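Local coordinates for 7,8-dihydro-6-hydroxymethylpterin pyrophosphokinase-dihydropteroate synthase (Plasmodium falciparum, PDB 6JWV), which probably catalyses two successive steps of folate biosynthesis, pyrophosphorylation of 6-hydroxymethyl-7,8-dihydropterin by ATP and condensation of the product with 4-aminobenzoate to give 7,8-dihydropteroate, at residues Y384-T389 with K681-R686; D499-I504 with Y524-M529. The protein carries 1 engineered substitution. All coordinates share one frame; numbering follows the deposited sequence.

How the contacts relate
Both contacts reach the parallel barrel sheet of the dihydropteroate synthase part, and their centres lie about 16 Å apart. In contact 1 the loop 385-389, which leads from edge strand 383-384 of the antiparallel sheet into strand 390-396, meets residues 681-686, which enter the last strand of the parallel sheet along the chain; contact 2 joins strands 500-503 and 525-529, so along the sequence it is nested inside the loop that contact 1 closes. Strands 428-432 and 478-482 separate 500-503 from the pair 390-396/684-687. The contacts meet at the pterin end of the bound inhibitor adduct, where Arg686 packs against Asn502. Residues far apart in sequence are thus brought together to form one pterin site.

Contact 1: Y384-T389 with K681-R686; sequences YLKEKT and KVDLIR. With XTZ (4-{[(2-amino-4-oxo-3,4,7,8-tetrahydropteridin-6-yl)methyl]amino}-N-(1,3-thiazol-2-yl)benzenesulfonamide), chain C.
Lys386 grips the carboxylate of Asp683 at both oxygens. Its backbone N-H meets OD2 nearly head-on along the C-O direction (Lys386 N to Asp683 OD2 2.8 Å), while the ammonium group takes the syn lone pair of the other oxygen in a salt bridge (Lys386 NZ to Asp683 OD1 2.7 Å). The lysine chain is sharply bent at chi2 (5°), which curls CD past the carboxylate and returns NZ to the same group that holds its own backbone. Asp suits the place because its two oxygens can serve a main-chain and a side-chain donor at once. Further along, Thr389 OG1 bonds to Val682 O at 2.9 Å, in the carbonyl plane, and the methyl branch of the same threonine rests on Ile685 (Thr389 CG2 to Ile685 CG1 3.8 Å), so one small residue offers a polar and an apolar arm. Lys681 lays its aliphatic CD 3.4 Å from Lys386 O, and a water donates to that carbonyl and accepts a weak bond from Lys681 NZ.

Tyr384 to Glu387 form a type II turn, with Lys386 at positive phi, and Lys681, just past helix 662-680, has positive phi and completes a Schellman motif. Asp683 OD1 also accepts a bond from Leu602 N, and Lys386 NZ donates to Tyr597 O and Tyr600 O, tying both to the chain before strand 603-604.

At the end of segment 681-686, Arg686 spreads its guanidinium beneath the inhibitor's pterin, XTZ N8 lying over its centre, 3.3 Å from CZ; a salt bridge to Asp430 helps position it. The arrangement is that of a TIM barrel, in which the first and last strands in chain order lie side by side, here with the pterin site of dihydropteroate synthase.

Contact 2: D499-I504 with Y524-M529; sequences DILNDI and YSVVLM. With XTZ (4-{[(2-amino-4-oxo-3,4,7,8-tetrahydropteridin-6-yl)methyl]amino}-N-(1,3-thiazol-2-yl)benzenesulfonamide), chain C.
Leu501 exchanges two backbone hydrogen bonds with the neighbouring strand, donating from its N to Ser525 O (3.1 Å) and receiving Val527 N on its O (2.8 Å). Asp503 N continues the pattern to Val527 O, and a weak bond from Met529 N to Asp503 O ends it. One residue of each strand bonds to two residues flanking its partner, the signature of parallel pairing; the strand axes diverge by only 12°.

Apolar contacts occur on both faces. Leu501 and Val526 run alongside each other in one direction, with Leu501 CD2 3.9 Å from Val526 CG2; on the other face the CG2 branches of Ile500 and Val527 touch. The beta-branched Ile500, Val526 and Val527 suit such strands, being broad close to the backbone. Past the end of strand 500-503, Ile504 CB meets Met529 CE at 3.7 Å. Met529, flexible and polarisable, also packs its SD against the pterin in van der Waals contact, 3.4 Å from XTZ N2.

The polar contacts with the ligand centre on Asn502, whose amide offers an acceptor and a donor to the pterin: XTZ N1 donates to OD1 (2.8 Å, 163°), and ND2 donates to XTZ N3 (3.1 Å). A trans chi1 (173°) carries the Asn502 amide out to the pterin; ND2 also bonds Asp430. At the opposite end of the pair, Asp499 O lies at the edge of the Tyr524 ring, near its plane.

Strand 500-503 is flanked by 478-482 and 525-529, the latter by 572-575. Leu501 packs outward on Phe489 of helix 486-494, whereas no helix intervenes in the chain between the two paired strands.

Contact 1: Y384-T389 with K681-R686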
loop_
_atom_site.group_PDB
_atom_site.type_symbol
_atom_site.label_atom_id
_atom_site.label_comp_id
_atom_site.label_asym_id
_atom_site.label_seq_id
_atom_site.Cartn_x
_atom_site.Cartn_y
_atom_site.Cartn_z
ATOM N N TYR A 384 6.501 6.025 -18.689
ATOM C CA TYR A 384 6.512 6.949 -17.558
ATOM C C TYR A 384 6.949 6.195 -16.317
ATOM O O TYR A 384 6.384 5.146 -15.981
ATOM C CB TYR A 384 5.147 7.613 -17.334
ATOM C CG TYR A 384 4.629 8.354 -18.543
ATOM C CD1 TYR A 384 5.178 9.589 -18.912
ATOM C CD2 TYR A 384 3.596 7.818 -19.329
ATOM C CE1 TYR A 384 4.712 10.278 -20.024
ATOM C CE2 TYR A 384 3.117 8.502 -20.444
ATOM C CZ TYR A 384 3.682 9.729 -20.791
ATOM O OH TYR A 384 3.230 10.423 -21.891
ATOM N N LEU A 385 7.967 6.729 -15.657
ATOM C CA LEU A 385 8.511 6.126 -14.458
ATOM C C LEU A 385 7.421 5.939 -13.420
ATOM O O LEU A 385 6.676 6.866 -13.148
ATOM C CB LEU A 385 9.648 6.979 -13.892
ATOM C CG LEU A 385 10.532 6.294 -12.853
ATOM C CD1 LEU A 385 11.454 5.273 -13.486
ATOM C CD2 LEU A 385 11.337 7.318 -12.067
ATOM N N LYS A 386 7.320 4.724 -12.881
ATOM C CA LYS A 386 6.429 4.404 -11.751
ATOM C C LYS A 386 4.942 4.236 -12.134
ATOM O O LYS A 386 4.089 4.165 -11.262
ATOM C CB LYS A 386 6.589 5.446 -10.610
ATOM C CG LYS A 386 7.829 5.385 -9.724
ATOM C CD LYS A 386 8.867 4.345 -10.123
ATOM C CE LYS A 386 10.075 4.379 -9.196
ATOM N NZ LYS A 386 10.906 3.155 -9.366
ATOM N N GLU A 387 4.638 4.155 -13.428
ATOM C CA GLU A 387 3.231 4.069 -13.892
ATOM C C GLU A 387 2.766 2.654 -14.282
ATOM O O GLU A 387 1.561 2.403 -14.423
ATOM C CB GLU A 387 2.905 5.139 -14.961
ATOM C CG GLU A 387 2.699 6.520 -14.336
ATOM C CD GLU A 387 2.286 7.665 -15.275
ATOM O OE1 GLU A 387 1.643 7.444 -16.328
ATOM O OE2 GLU A 387 2.577 8.840 -14.915
ATOM N N LYS A 388 3.713 1.722 -14.394
ATOM C CA LYS A 388 3.400 0.347 -14.762
ATOM C C LYS A 388 4.450 -0.616 -14.239
ATOM O O LYS A 388 5.633 -0.383 -14.405
ATOM C CB LYS A 388 3.320 0.210 -16.291
ATOM C CG LYS A 388 2.414 -0.903 -16.787
ATOM C CD LYS A 388 2.823 -1.381 -18.178
ATOM C CE LYS A 388 1.613 -1.661 -19.073
ATOM N NZ LYS A 388 0.670 -2.676 -18.516
ATOM N N THR A 389 4.002 -1.701 -13.618
ATOM C CA THR A 389 4.853 -2.839 -13.347
ATOM C C THR A 389 4.865 -3.812 -14.548
ATOM O O THR A 389 3.908 -4.559 -14.769
ATOM C CB THR A 389 4.420 -3.535 -12.058
ATOM O OG1 THR A 389 4.493 -2.591 -10.979
ATOM C CG2 THR A 389 5.288 -4.780 -11.766
ATOM N N LYS A 681 5.342 0.193 -6.948
ATOM C CA LYS A 681 5.501 0.725 -8.307
ATOM C C LYS A 681 6.847 0.369 -8.906
ATOM O O LYS A 681 7.430 1.171 -9.621
ATOM C CB LYS A 681 5.290 2.250 -8.366
ATOM C CG LYS A 681 4.024 2.753 -7.719
ATOM C CD LYS A 681 3.920 4.257 -7.872
ATOM C CE LYS A 681 2.655 4.786 -7.211
ATOM N NZ LYS A 681 1.477 4.031 -7.718
ATOM N N VAL A 682 7.338 -0.822 -8.595
ATOM C CA VAL A 682 8.540 -1.374 -9.203
ATOM C C VAL A 682 8.302 -1.364 -10.712
ATOM O O VAL A 682 7.246 -1.783 -11.175
ATOM C CB VAL A 682 8.811 -2.812 -8.683
ATOM C CG1 VAL A 682 10.005 -3.445 -9.382
ATOM C CG2 VAL A 682 9.055 -2.794 -7.186
ATOM N N ASP A 683 9.266 -0.878 -11.481
ATOM C CA ASP A 683 9.053 -0.742 -12.920
ATOM C C ASP A 683 9.068 -2.076 -13.675
ATOM O O ASP A 683 8.191 -2.324 -14.494
ATOM C CB ASP A 683 9.992 0.317 -13.496
ATOM C CG ASP A 683 9.903 1.628 -12.708
ATOM O OD1 ASP A 683 10.681 1.766 -11.719
ATOM O OD2 ASP A 683 9.006 2.483 -13.014
ATOM N N LEU A 684 10.038 -2.940 -13.377
ATOM C CA LEU A 684 10.125 -4.273 -14.013
ATOM C C LEU A 684 10.351 -5.374 -12.994
ATOM O O LEU A 684 11.233 -5.265 -12.130
ATOM C CB LEU A 684 11.210 -4.310 -15.106
ATOM C CG LEU A 684 11.081 -3.316 -16.277
ATOM C CD1 LEU A 684 11.946 -2.090 -16.015
ATOM C CD2 LEU A 684 11.459 -3.938 -17.610
ATOM N N ILE A 685 9.539 -6.422 -13.085
ATOM C CA ILE A 685 9.731 -7.654 -12.286
ATOM C C ILE A 685 10.081 -8.822 -13.194
ATOM O O ILE A 685 9.475 -9.003 -14.243
ATOM C CB ILE A 685 8.544 -7.983 -11.349
ATOM C CG1 ILE A 685 7.195 -8.024 -12.120
ATOM C CG2 ILE A 685 8.538 -7.010 -10.164
ATOM C CD1 ILE A 685 6.044 -8.584 -11.317
ATOM N N ARG A 686 11.101 -9.574 -12.799
ATOM C CA ARG A 686 11.688 -10.626 -13.623
ATOM C C ARG A 686 11.248 -12.000 -13.107
ATOM O O ARG A 686 11.742 -12.448 -12.080
ATOM C CB ARG A 686 13.213 -10.501 -13.615
ATOM C CG ARG A 686 13.921 -11.469 -14.540
ATOM C CD ARG A 686 15.426 -11.372 -14.381
ATOM N NE ARG A 686 16.136 -12.397 -15.157
ATOM C CZ ARG A 686 16.476 -13.603 -14.705
ATOM N NH1 ARG A 686 16.192 -14.009 -13.464
ATOM N NH2 ARG A 686 17.112 -14.421 -15.522
HETATM O O3 XTZ C . 17.818 -11.021 -9.763
HETATM C C16 XTZ C . 18.263 -11.003 -10.929
HETATM N N2 XTZ C . 18.355 -9.846 -11.601
HETATM C C3 XTZ C . 18.707 -12.248 -11.608
HETATM N N4 XTZ C . 18.675 -13.473 -11.025
HETATM C C4 XTZ C . 19.102 -14.573 -11.717
HETATM C C15 XTZ C . 19.623 -14.493 -13.134
HETATM N N8 XTZ C . 19.629 -13.146 -13.688
HETATM C C2 XTZ C . 19.205 -12.081 -13.005
HETATM N N3 XTZ C . 19.229 -10.839 -13.564
HETATM C C1 XTZ C . 18.818 -9.759 -12.860
HETATM N N1 XTZ C . 18.858 -8.538 -13.428
HETATM C C5 XTZ C . 19.076 -15.951 -11.100
HETATM N N5 XTZ C . 20.137 -16.115 -10.104
HETATM C C6 XTZ C . 19.906 -16.597 -8.842
HETATM C C14 XTZ C . 19.036 -17.685 -8.685
HETATM C C13 XTZ C . 18.782 -18.183 -7.421
HETATM C C9 XTZ C . 19.375 -17.627 -6.282
HETATM C C8 XTZ C . 20.262 -16.540 -6.425
HETATM C C7 XTZ C . 20.527 -16.030 -7.704
HETATM S S1 XTZ C . 19.029 -18.285 -4.853
HETATM O O1 XTZ C . 17.677 -18.117 -4.457
HETATM O O2 XTZ C . 19.824 -17.638 -3.840
HETATM N N6 XTZ C . 19.317 -19.882 -4.934
HETATM C C10 XTZ C . 18.501 -20.850 -5.473
HETATM S S2 XTZ C . 18.637 -22.538 -5.102
HETATM C C12 XTZ C . 17.327 -22.974 -6.159
HETATM C C11 XTZ C . 16.865 -21.788 -6.745
HETATM N N7 XTZ C . 17.505 -20.627 -6.371
HETATM O O HOH W 1 1.932 6.051 -10.140
HETATM O O HOH W 2 7.095 1.812 -15.243
HETATM O O HOH W 3 5.728 1.118 -11.864
#

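Contact 2: D499-I504 with Y524-M529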
loop_
_atom_site.group_PDB
_atom_site.type_symbol
_atom_site.label_atom_id
_atom_site.label_comp_id
_atom_site.label_asym_id
_atom_site.label_seq_id
_atom_site.Cartn_x
_atom_site.Cartn_y
_atom_site.Cartn_z
ATOM N N ASP A 499 17.374 -5.996 -27.488
ATOM C CA ASP A 499 17.200 -4.574 -27.174
ATOM C C ASP A 499 17.948 -4.121 -25.904
ATOM O O ASP A 499 18.452 -3.002 -25.860
ATOM C CB ASP A 499 15.717 -4.226 -27.056
ATOM C CG ASP A 499 14.892 -4.756 -28.225
ATOM O OD1 ASP A 499 15.174 -4.370 -29.373
ATOM O OD2 ASP A 499 13.956 -5.559 -27.992
ATOM N N ILE A 500 18.036 -4.989 -24.895
ATOM C CA ILE A 500 18.576 -4.619 -23.587
ATOM C C ILE A 500 19.701 -5.558 -23.186
ATOM O O ILE A 500 19.620 -6.759 -23.442
ATOM C CB ILE A 500 17.472 -4.643 -22.488
ATOM C CG1 ILE A 500 16.388 -3.595 -22.783
ATOM C CG2 ILE A 500 18.056 -4.420 -21.091
ATOM C CD1 ILE A 500 15.187 -3.630 -21.863
ATOM N N LEU A 501 20.730 -5.003 -22.542
ATOM C CA LEU A 501 21.740 -5.779 -21.854
ATOM C C LEU A 501 21.394 -5.922 -20.383
ATOM O O LEU A 501 21.330 -4.925 -19.679
ATOM C CB LEU A 501 23.101 -5.088 -21.981
ATOM C CG LEU A 501 24.300 -5.632 -21.193
ATOM C CD1 LEU A 501 24.638 -7.039 -21.651
ATOM C CD2 LEU A 501 25.483 -4.702 -21.367
ATOM N N ASN A 502 21.172 -7.148 -19.916
ATOM C CA ASN A 502 21.030 -7.422 -18.481
ATOM C C ASN A 502 22.385 -7.927 -17.988
ATOM O O ASN A 502 22.739 -9.107 -18.164
ATOM C CB ASN A 502 19.882 -8.418 -18.214
ATOM C CG ASN A 502 19.789 -8.866 -16.758
ATOM O OD1 ASN A 502 20.294 -8.216 -15.841
ATOM N ND2 ASN A 502 19.132 -9.989 -16.541
ATOM N N ASP A 503 23.158 -7.000 -17.420
ATOM C CA ASP A 503 24.520 -7.263 -16.942
ATOM C C ASP A 503 24.525 -7.402 -15.422
ATOM O O ASP A 503 24.409 -6.408 -14.686
ATOM C CB ASP A 503 25.479 -6.152 -17.387
ATOM C CG ASP A 503 26.966 -6.541 -17.228
ATOM O OD1 ASP A 503 27.396 -7.022 -16.137
ATOM O OD2 ASP A 503 27.720 -6.333 -18.211
ATOM N N ILE A 504 24.678 -8.636 -14.953
ATOM C CA ILE A 504 24.636 -8.911 -13.521
ATOM C C ILE A 504 25.862 -8.413 -12.741
ATOM O O ILE A 504 25.835 -8.382 -11.513
ATOM C CB ILE A 504 24.306 -10.394 -13.208
ATOM C CG1 ILE A 504 25.306 -11.350 -13.880
ATOM C CG2 ILE A 504 22.853 -10.704 -13.576
ATOM C CD1 ILE A 504 25.424 -12.700 -13.204
ATOM N N TYR A 524 21.292 1.477 -26.785
ATOM C CA TYR A 524 20.654 0.323 -26.143
ATOM C C TYR A 524 20.539 0.527 -24.647
ATOM O O TYR A 524 21.439 1.077 -24.025
ATOM C CB TYR A 524 21.423 -0.994 -26.422
ATOM C CG TYR A 524 21.498 -1.381 -27.880
ATOM C CD1 TYR A 524 20.465 -2.098 -28.491
ATOM C CD2 TYR A 524 22.597 -1.014 -28.658
ATOM C CE1 TYR A 524 20.533 -2.445 -29.834
ATOM C CE2 TYR A 524 22.670 -1.342 -30.008
ATOM C CZ TYR A 524 21.645 -2.066 -30.595
ATOM O OH TYR A 524 21.726 -2.396 -31.944
ATOM N N SER A 525 19.441 0.061 -24.062
ATOM C CA SER A 525 19.229 0.165 -22.607
ATOM C C SER A 525 19.944 -0.955 -21.843
ATOM O O SER A 525 20.357 -1.965 -22.448
ATOM C CB SER A 525 17.747 0.223 -22.280
ATOM O OG SER A 525 17.201 1.391 -22.855
ATOM N N VAL A 526 20.102 -0.773 -20.529
ATOM C CA VAL A 526 20.942 -1.666 -19.747
ATOM C C VAL A 526 20.422 -1.826 -18.312
ATOM O O VAL A 526 20.113 -0.841 -17.644
ATOM C CB VAL A 526 22.437 -1.193 -19.809
ATOM C CG1 VAL A 526 22.625 0.228 -19.227
ATOM C CG2 VAL A 526 23.399 -2.220 -19.202
ATOM N N VAL A 527 20.329 -3.068 -17.848
ATOM C CA VAL A 527 20.061 -3.365 -16.439
ATOM C C VAL A 527 21.385 -3.486 -15.670
ATOM O O VAL A 527 22.229 -4.306 -16.009
ATOM C CB VAL A 527 19.217 -4.658 -16.267
ATOM C CG1 VAL A 527 18.891 -4.915 -14.804
ATOM C CG2 VAL A 527 17.921 -4.548 -17.033
ATOM N N LEU A 528 21.549 -2.672 -14.627
ATOM C CA LEU A 528 22.735 -2.729 -13.749
ATOM C C LEU A 528 22.395 -3.444 -12.455
ATOM O O LEU A 528 21.585 -2.956 -11.684
ATOM C CB LEU A 528 23.274 -1.308 -13.458
ATOM C CG LEU A 528 23.885 -0.498 -14.614
ATOM C CD1 LEU A 528 24.365 0.886 -14.169
ATOM C CD2 LEU A 528 25.009 -1.265 -15.321
ATOM N N MET A 529 23.009 -4.596 -12.218
ATOM C CA MET A 529 22.695 -5.408 -11.015
ATOM C C MET A 529 23.825 -5.397 -9.999
ATOM O O MET A 529 24.996 -5.455 -10.386
ATOM C CB MET A 529 22.363 -6.856 -11.386
ATOM C CG MET A 529 21.410 -7.543 -10.409
ATOM S SD MET A 529 21.465 -9.363 -10.364
ATOM C CE MET A 529 23.143 -9.626 -9.764
HETATM O O3 XTZ C . 17.818 -11.021 -9.763
HETATM C C16 XTZ C . 18.263 -11.003 -10.929
HETATM N N2 XTZ C . 18.355 -9.846 -11.601
HETATM C C3 XTZ C . 18.707 -12.248 -11.608
HETATM N N4 XTZ C . 18.675 -13.473 -11.025
HETATM C C4 XTZ C . 19.102 -14.573 -11.717
HETATM C C15 XTZ C . 19.623 -14.493 -13.134
HETATM N N8 XTZ C . 19.629 -13.146 -13.688
HETATM C C2 XTZ C . 19.205 -12.081 -13.005
HETATM N N3 XTZ C . 19.229 -10.839 -13.564
HETATM C C1 XTZ C . 18.818 -9.759 -12.860
HETATM N N1 XTZ C . 18.858 -8.538 -13.428
HETATM C C5 XTZ C . 19.076 -15.951 -11.100
HETATM N N5 XTZ C . 20.137 -16.115 -10.104
HETATM C C6 XTZ C . 19.906 -16.597 -8.842
HETATM C C14 XTZ C . 19.036 -17.685 -8.685
HETATM C C13 XTZ C . 18.782 -18.183 -7.421
HETATM C C9 XTZ C . 19.375 -17.627 -6.282
HETATM C C8 XTZ C . 20.262 -16.540 -6.425
HETATM C C7 XTZ C . 20.527 -16.030 -7.704
HETATM S S1 XTZ C . 19.029 -18.285 -4.853
HETATM O O1 XTZ C . 17.677 -18.117 -4.457
HETATM O O2 XTZ C . 19.824 -17.638 -3.840
HETATM N N6 XTZ C . 19.317 -19.882 -4.934
HETATM C C10 XTZ C . 18.501 -20.850 -5.473
HETATM S S2 XTZ C . 18.637 -22.538 -5.102
HETATM C C12 XTZ C . 17.327 -22.974 -6.159
HETATM C C11 XTZ C . 16.865 -21.788 -6.745
HETATM N N7 XTZ C . 17.505 -20.627 -6.371
HETATM O O HOH W 4 17.242 -0.899 -25.937
#